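Local structure of putative antioxidant defense protein Mlr4105 (3C1L) at residues G32-N36 and V37-Y41; D115-P118 and R119-A122; K136-E139 and A140-A143. The protein probably acts as a peroxiredoxin-like antioxidant enzyme of the AhpD-like (carboxymuconolactone decarboxylase) family, helping to remove peroxides. All coordinates share one frame; numbering follows the deposited sequence.

Contact 1. Residues G32-N36 and V37-Y41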
# COMPACT_ATOMS: atom_id res chain seq x y z
N GLY B 32 24.85 -6.99 32.33
CA GLY B 32 24.38 -8.31 32.79
C GLY B 32 23.98 -9.25 31.68
O GLY B 32 23.39 -10.30 31.93
N LEU B 33 24.27 -8.85 30.44
CA LEU B 33 24.09 -9.69 29.26
C LEU B 33 25.00 -9.19 28.16
O LEU B 33 25.41 -8.04 28.16
CB LEU B 33 22.63 -9.68 28.77
CG LEU B 33 21.89 -8.34 28.58
CD1 LEU B 33 22.19 -7.64 27.28
CD2 LEU B 33 20.43 -8.58 28.62
N VAL B 34 25.31 -10.09 27.22
CA VAL B 34 25.89 -9.68 25.95
C VAL B 34 24.74 -9.66 24.93
O VAL B 34 24.16 -10.71 24.65
CB VAL B 34 27.05 -10.61 25.52
CG1 VAL B 34 27.61 -10.19 24.17
CG2 VAL B 34 28.14 -10.58 26.55
N PRO B 35 24.38 -8.46 24.43
CA PRO B 35 23.33 -8.31 23.43
C PRO B 35 23.54 -9.23 22.24
O PRO B 35 24.62 -9.32 21.70
CB PRO B 35 23.39 -6.81 23.05
CG PRO B 35 23.95 -6.17 24.25
CD PRO B 35 24.94 -7.15 24.79
N ASN B 36 22.50 -9.96 21.87
CA ASN B 36 22.61 -10.94 20.82
C ASN B 36 23.11 -10.39 19.50
O ASN B 36 23.74 -11.11 18.76
CB ASN B 36 21.30 -11.71 20.64
CG ASN B 36 21.16 -12.83 21.65
OD1 ASN B 36 22.10 -13.10 22.43
ND2 ASN B 36 20.03 -13.50 21.65
N VAL B 37 22.85 -9.12 19.21
CA VAL B 37 23.32 -8.49 17.94
C VAL B 37 24.86 -8.51 17.87
O VAL B 37 25.46 -8.82 16.83
CB VAL B 37 22.77 -7.04 17.79
CG1 VAL B 37 23.29 -6.17 18.92
CG2 VAL B 37 23.06 -6.41 16.38
N LEU B 38 25.49 -8.27 19.02
CA LEU B 38 26.94 -8.27 19.11
C LEU B 38 27.48 -9.66 18.80
O LEU B 38 28.47 -9.79 18.10
CB LEU B 38 27.40 -7.81 20.49
CG LEU B 38 27.05 -6.37 20.87
CD1 LEU B 38 27.66 -6.00 22.19
CD2 LEU B 38 27.47 -5.43 19.77
N LYS B 39 26.82 -10.69 19.31
CA LYS B 39 27.23 -12.08 19.03
C LYS B 39 27.08 -12.40 17.55
O LYS B 39 27.87 -13.18 17.03
CB LYS B 39 26.42 -13.06 19.85
CG LYS B 39 26.44 -12.83 21.33
CD LYS B 39 25.65 -13.92 22.02
CE LYS B 39 25.41 -13.63 23.48
NZ LYS B 39 23.95 -13.64 23.81
N ALA B 40 26.09 -11.80 16.89
CA ALA B 40 25.88 -11.93 15.43
C ALA B 40 27.10 -11.42 14.60
O ALA B 40 27.45 -11.99 13.58
CB ALA B 40 24.58 -11.17 15.00
N TYR B 41 27.72 -10.33 15.05
CA TYR B 41 28.86 -9.70 14.36
C TYR B 41 30.23 -10.19 14.80
O TYR B 41 31.25 -9.74 14.26
CB TYR B 41 28.79 -8.15 14.50
CG TYR B 41 27.71 -7.54 13.65
CD1 TYR B 41 27.92 -7.29 12.30
CD2 TYR B 41 26.47 -7.22 14.17
CE1 TYR B 41 26.94 -6.73 11.50
CE2 TYR B 41 25.47 -6.69 13.35
CZ TYR B 41 25.73 -6.45 12.02
OH TYR B 41 24.78 -5.91 11.20
O HOH W 1 24.20 -12.77 26.86
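Lys39 folds back across Val34, the two side chains meeting obliquely: its CE comes to 4.0 Å from CB of Val34, while CG1 of Val34 lies against CG and CE of the lysine chain. CG of Lys39 stands opposite its own carbonyl carbon (chi1 -55°), the chain runs out extended, and a bend at chi4 (123°) turns NZ onto the carbonyl oxygen of Val34, a 3.1 Å hydrogen bond with the donor tilted 18° from the carbonyl plane. A water that accepts from both Lys39 NZ and Val34 N closes a small ring. Long and flexible, lysine suits a place where one ammonium must reach back over a turn. Here the chain enters the short helix 36-40, with Pro35 as N-cap; a proline tolerates this place because its missing N-H is not needed there, and its carbonyl takes a weak bond from Leu38 N. The ring of Pro35 and the side chain of Leu38 lie side by side, pointing the same way, with CD of Pro35 3.9 Å from CD1 of Leu38. Branched and apolar, Leu38 also packs on helices 18-31 and 45-60. Asn36 ND2 is held by Arg178 O, and Asn180 bonds both Val34 O and Asn36 N.

Contact 2. Residues D115-P118 and R119-A122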
# COMPACT_ATOMS: atom_id res chain seq x y z
N ASP B 115 0.92 10.56 25.64
CA ASP B 115 0.76 12.01 25.82
C ASP B 115 2.13 12.66 25.59
O ASP B 115 2.86 12.97 26.55
CB ASP B 115 0.26 12.24 27.23
CG ASP B 115 -0.07 13.70 27.53
OD1 ASP B 115 -0.58 14.45 26.66
OD2 ASP B 115 0.15 14.08 28.70
N LEU B 116 2.50 12.82 24.32
CA LEU B 116 3.80 13.36 23.96
C LEU B 116 3.74 14.87 23.73
O LEU B 116 2.72 15.39 23.28
CB LEU B 116 4.29 12.69 22.68
CG LEU B 116 4.47 11.16 22.73
CD1 LEU B 116 4.89 10.70 21.41
CD2 LEU B 116 5.48 10.74 23.79
N SER B 117 4.83 15.57 24.01
CA SER B 117 4.93 16.99 23.65
C SER B 117 4.82 17.12 22.12
O SER B 117 5.00 16.11 21.39
CB SER B 117 6.26 17.57 24.14
OG SER B 117 7.34 16.96 23.44
N PRO B 118 4.50 18.34 21.61
CA PRO B 118 4.53 18.70 20.18
C PRO B 118 5.88 18.37 19.55
O PRO B 118 5.92 17.81 18.48
CB PRO B 118 4.27 20.23 20.21
CG PRO B 118 3.38 20.41 21.31
CD PRO B 118 3.88 19.43 22.40
N ARG B 119 6.97 18.65 20.26
CA ARG B 119 8.32 18.30 19.82
C ARG B 119 8.46 16.80 19.53
O ARG B 119 8.96 16.39 18.44
CB ARG B 119 9.30 18.71 20.90
CG ARG B 119 10.75 18.42 20.63
CD ARG B 119 11.55 18.58 21.90
NE ARG B 119 12.74 17.75 21.93
CZ ARG B 119 13.94 18.13 21.49
NH1 ARG B 119 14.14 19.33 20.95
NH2 ARG B 119 14.95 17.29 21.57
N GLN B 120 8.04 15.97 20.48
CA GLN B 120 8.14 14.50 20.33
C GLN B 120 7.24 13.96 19.22
O GLN B 120 7.63 13.07 18.47
CB GLN B 120 7.81 13.79 21.63
CG GLN B 120 8.84 14.01 22.74
CD GLN B 120 8.30 13.62 24.12
OE1 GLN B 120 7.13 13.82 24.43
NE2 GLN B 120 9.16 13.07 24.96
N THR B 121 6.02 14.49 19.15
CA THR B 121 5.12 14.22 18.05
C THR B 121 5.74 14.58 16.68
O THR B 121 5.66 13.79 15.76
CB THR B 121 3.76 14.92 18.27
OG1 THR B 121 3.21 14.47 19.51
CG2 THR B 121 2.76 14.64 17.14
N ALA B 122 6.31 15.76 16.53
CA ALA B 122 6.86 16.16 15.25
C ALA B 122 7.99 15.24 14.78
O ALA B 122 8.09 14.90 13.61
CB ALA B 122 7.31 17.62 15.28
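Ser117 and Gln120 grip each other in a capping box at the start of helix 118-132. OG of Ser117 sits between its backbone N and carbonyl carbon (chi1 66°), a rotation that swings it over the first turn to accept from Gln120 N at 3.2 Å with an N-H...O angle of 163°. Serine suits an N-cap because its short hydroxyl can stand in for the carbonyl that an earlier helical turn would have supplied. Gln120 returns the bond: CG lies opposite its carbonyl carbon and the chain runs extended beyond it, carrying OE1 back to 2.9 Å from Ser117 N. The weak 3.3 Å bond from Ser117 OG to Gln120 OE1 adds a third link. Glutamine suits the place because its amide oxygen can accept as a glutamate oxygen would, on a chain long enough to reach back to the N-cap.

Thr121 uses its hydroxyl one turn on. Its OG1 donates to Ser117 O at 3.1 Å from above the carbonyl plane, while Thr121 N reaches the same oxygen at 2.9 Å; two donors thus hold Ser117 O. Pro118, first residue of the helix, lacks an N-H, which costs little in the first turn, where the backbone N-H groups have no preceding helical turn to bond to.

Leu116 crosses Gln120 at about a right angle, its CD2 3.6 Å from OE1 of Gln120. This apolar side chain and Gln120 both rest on Met72 of helix 67-80, while Arg119 reaches out to hydrogen-bond Gly64 O in the loop before that helix, and Ala122 touches Ala148 just beyond helix 139-147.

Contact 3. Residues K136-E139 and A140-A143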
# COMPACT_ATOMS: atom_id res chain seq x y z
N LYS B 136 8.74 10.55 -0.79
CA LYS B 136 7.85 11.69 -0.69
C LYS B 136 8.28 12.78 0.28
O LYS B 136 7.49 13.69 0.55
CB LYS B 136 6.44 11.16 -0.36
CG LYS B 136 5.94 10.30 -1.56
CD LYS B 136 4.47 10.04 -1.52
CE LYS B 136 3.99 9.43 -2.84
NZ LYS B 136 2.54 9.40 -2.83
N ILE B 137 9.50 12.69 0.82
CA ILE B 137 10.00 13.68 1.77
C ILE B 137 10.29 14.92 0.97
O ILE B 137 10.91 14.83 -0.11
CB ILE B 137 11.27 13.21 2.55
CG1 ILE B 137 10.94 11.96 3.39
CG2 ILE B 137 11.86 14.37 3.40
CD1 ILE B 137 10.15 12.25 4.70
N VAL B 138 9.81 16.05 1.48
CA VAL B 138 9.96 17.35 0.85
C VAL B 138 10.37 18.39 1.90
O VAL B 138 10.40 18.11 3.08
CB VAL B 138 8.66 17.77 0.07
CG1 VAL B 138 8.47 16.86 -1.09
CG2 VAL B 138 7.42 17.72 0.96
N GLU B 139 10.75 19.57 1.43
CA GLU B 139 11.18 20.68 2.30
C GLU B 139 10.14 21.04 3.37
O GLU B 139 10.52 21.44 4.47
CB GLU B 139 11.51 21.91 1.48
CG GLU B 139 11.99 23.13 2.29
CD GLU B 139 13.22 22.86 3.12
OE1 GLU B 139 14.09 22.05 2.71
OE2 GLU B 139 13.31 23.47 4.21
N ALA B 140 8.85 20.95 3.05
CA ALA B 140 7.80 21.10 4.09
C ALA B 140 7.97 20.10 5.25
O ALA B 140 7.55 20.36 6.33
CB ALA B 140 6.45 20.97 3.52
N ASP B 141 8.54 18.93 5.02
CA ASP B 141 8.72 17.99 6.11
C ASP B 141 9.76 18.49 7.11
O ASP B 141 9.55 18.38 8.35
CB ASP B 141 9.07 16.60 5.60
CG ASP B 141 7.94 15.99 4.80
OD1 ASP B 141 6.80 16.06 5.28
OD2 ASP B 141 8.18 15.47 3.70
N ARG B 142 10.85 19.01 6.57
CA ARG B 142 11.91 19.63 7.36
C ARG B 142 11.48 20.96 8.00
O ARG B 142 11.85 21.27 9.16
CB ARG B 142 13.13 19.85 6.48
CG ARG B 142 13.82 18.59 6.03
CD ARG B 142 15.13 18.87 5.28
NE ARG B 142 14.91 19.37 3.93
CZ ARG B 142 14.58 18.66 2.85
NH1 ARG B 142 14.42 17.34 2.87
NH2 ARG B 142 14.38 19.29 1.72
N ALA B 143 10.72 21.74 7.23
CA ALA B 143 10.13 22.96 7.72
C ALA B 143 9.30 22.68 8.98
O ALA B 143 9.41 23.40 9.95
CB ALA B 143 9.28 23.61 6.63
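Arg142 and Glu139 meet at about a right angle at the start of helix 139-147, and the arginine can be followed outward. Its CB lies 3.7 Å from Glu139 O. CG stands opposite the carbonyl carbon of Arg142, and the chain then bends at chi3 (-75°), turning the guanidinium back toward Glu139 and the residues ahead of it. There NE donates to Glu139 OE1 at 3.1 Å, and CZ passes 4.0 Å from CA of Glu139. NH2 completes a side-on salt bridge, reaching that same oxygen, OE1 of Glu139, at 2.9 Å; both nitrogens approach from one face of the carboxylate, whose plane is turned 61° from the guanidinium. NH1 points elsewhere, passing near CG2 of Ile137 and hydrogen-bonding Ala174 O of the second subunit. Arginine suits this place because its several N-H groups can serve a carboxylate and a neighbouring chain together. Glu139, bent at chi2, gives its other oxygen OE2 to Arg146 in a second salt bridge.

Asp141 reaches back in similar fashion: its OD2 accepts from Val138 N at 2.8 Å, met on the anti side of the carboxylate, while Asp141 N donates to Val138 O. A short acidic side chain fits here, so that Val138 and Asp141 are tied by a side-chain bond and a backbone bond, and it is probably favoured by the positive end of the helix.

The loop between helices 118-132 and 139-147 is fastened to the first of them by Lys129, whose NZ forms a salt bridge with Asp141 OD2 and bonds Lys136 O, and by Ile137 packed on Phe126 and Leu130, while Lys136 turns outward to Glu132 of the third subunit.

All three contacts are local turns leading into helices, set in series along an all-helical chain. Contacts 2 and 3 lie at the starts of two successive helices, 118-132 and 139-147, on one side of the chain's centre, with centres 18 Å apart and nearest atoms about 6 Å apart without touching. Contact 1, at the short helix 36-40, is on the opposite side: its centre is 32 Å from that of contact 2 and 37 Å from that of contact 3. Bound di(hydroxyethyl)ether molecules, probably from the crystallisation liquor, come within about 3 Å of the side chains of Val37 and of Gln120. Contacts 1 and 3 reach other subunits, whereas contact 2 touches none.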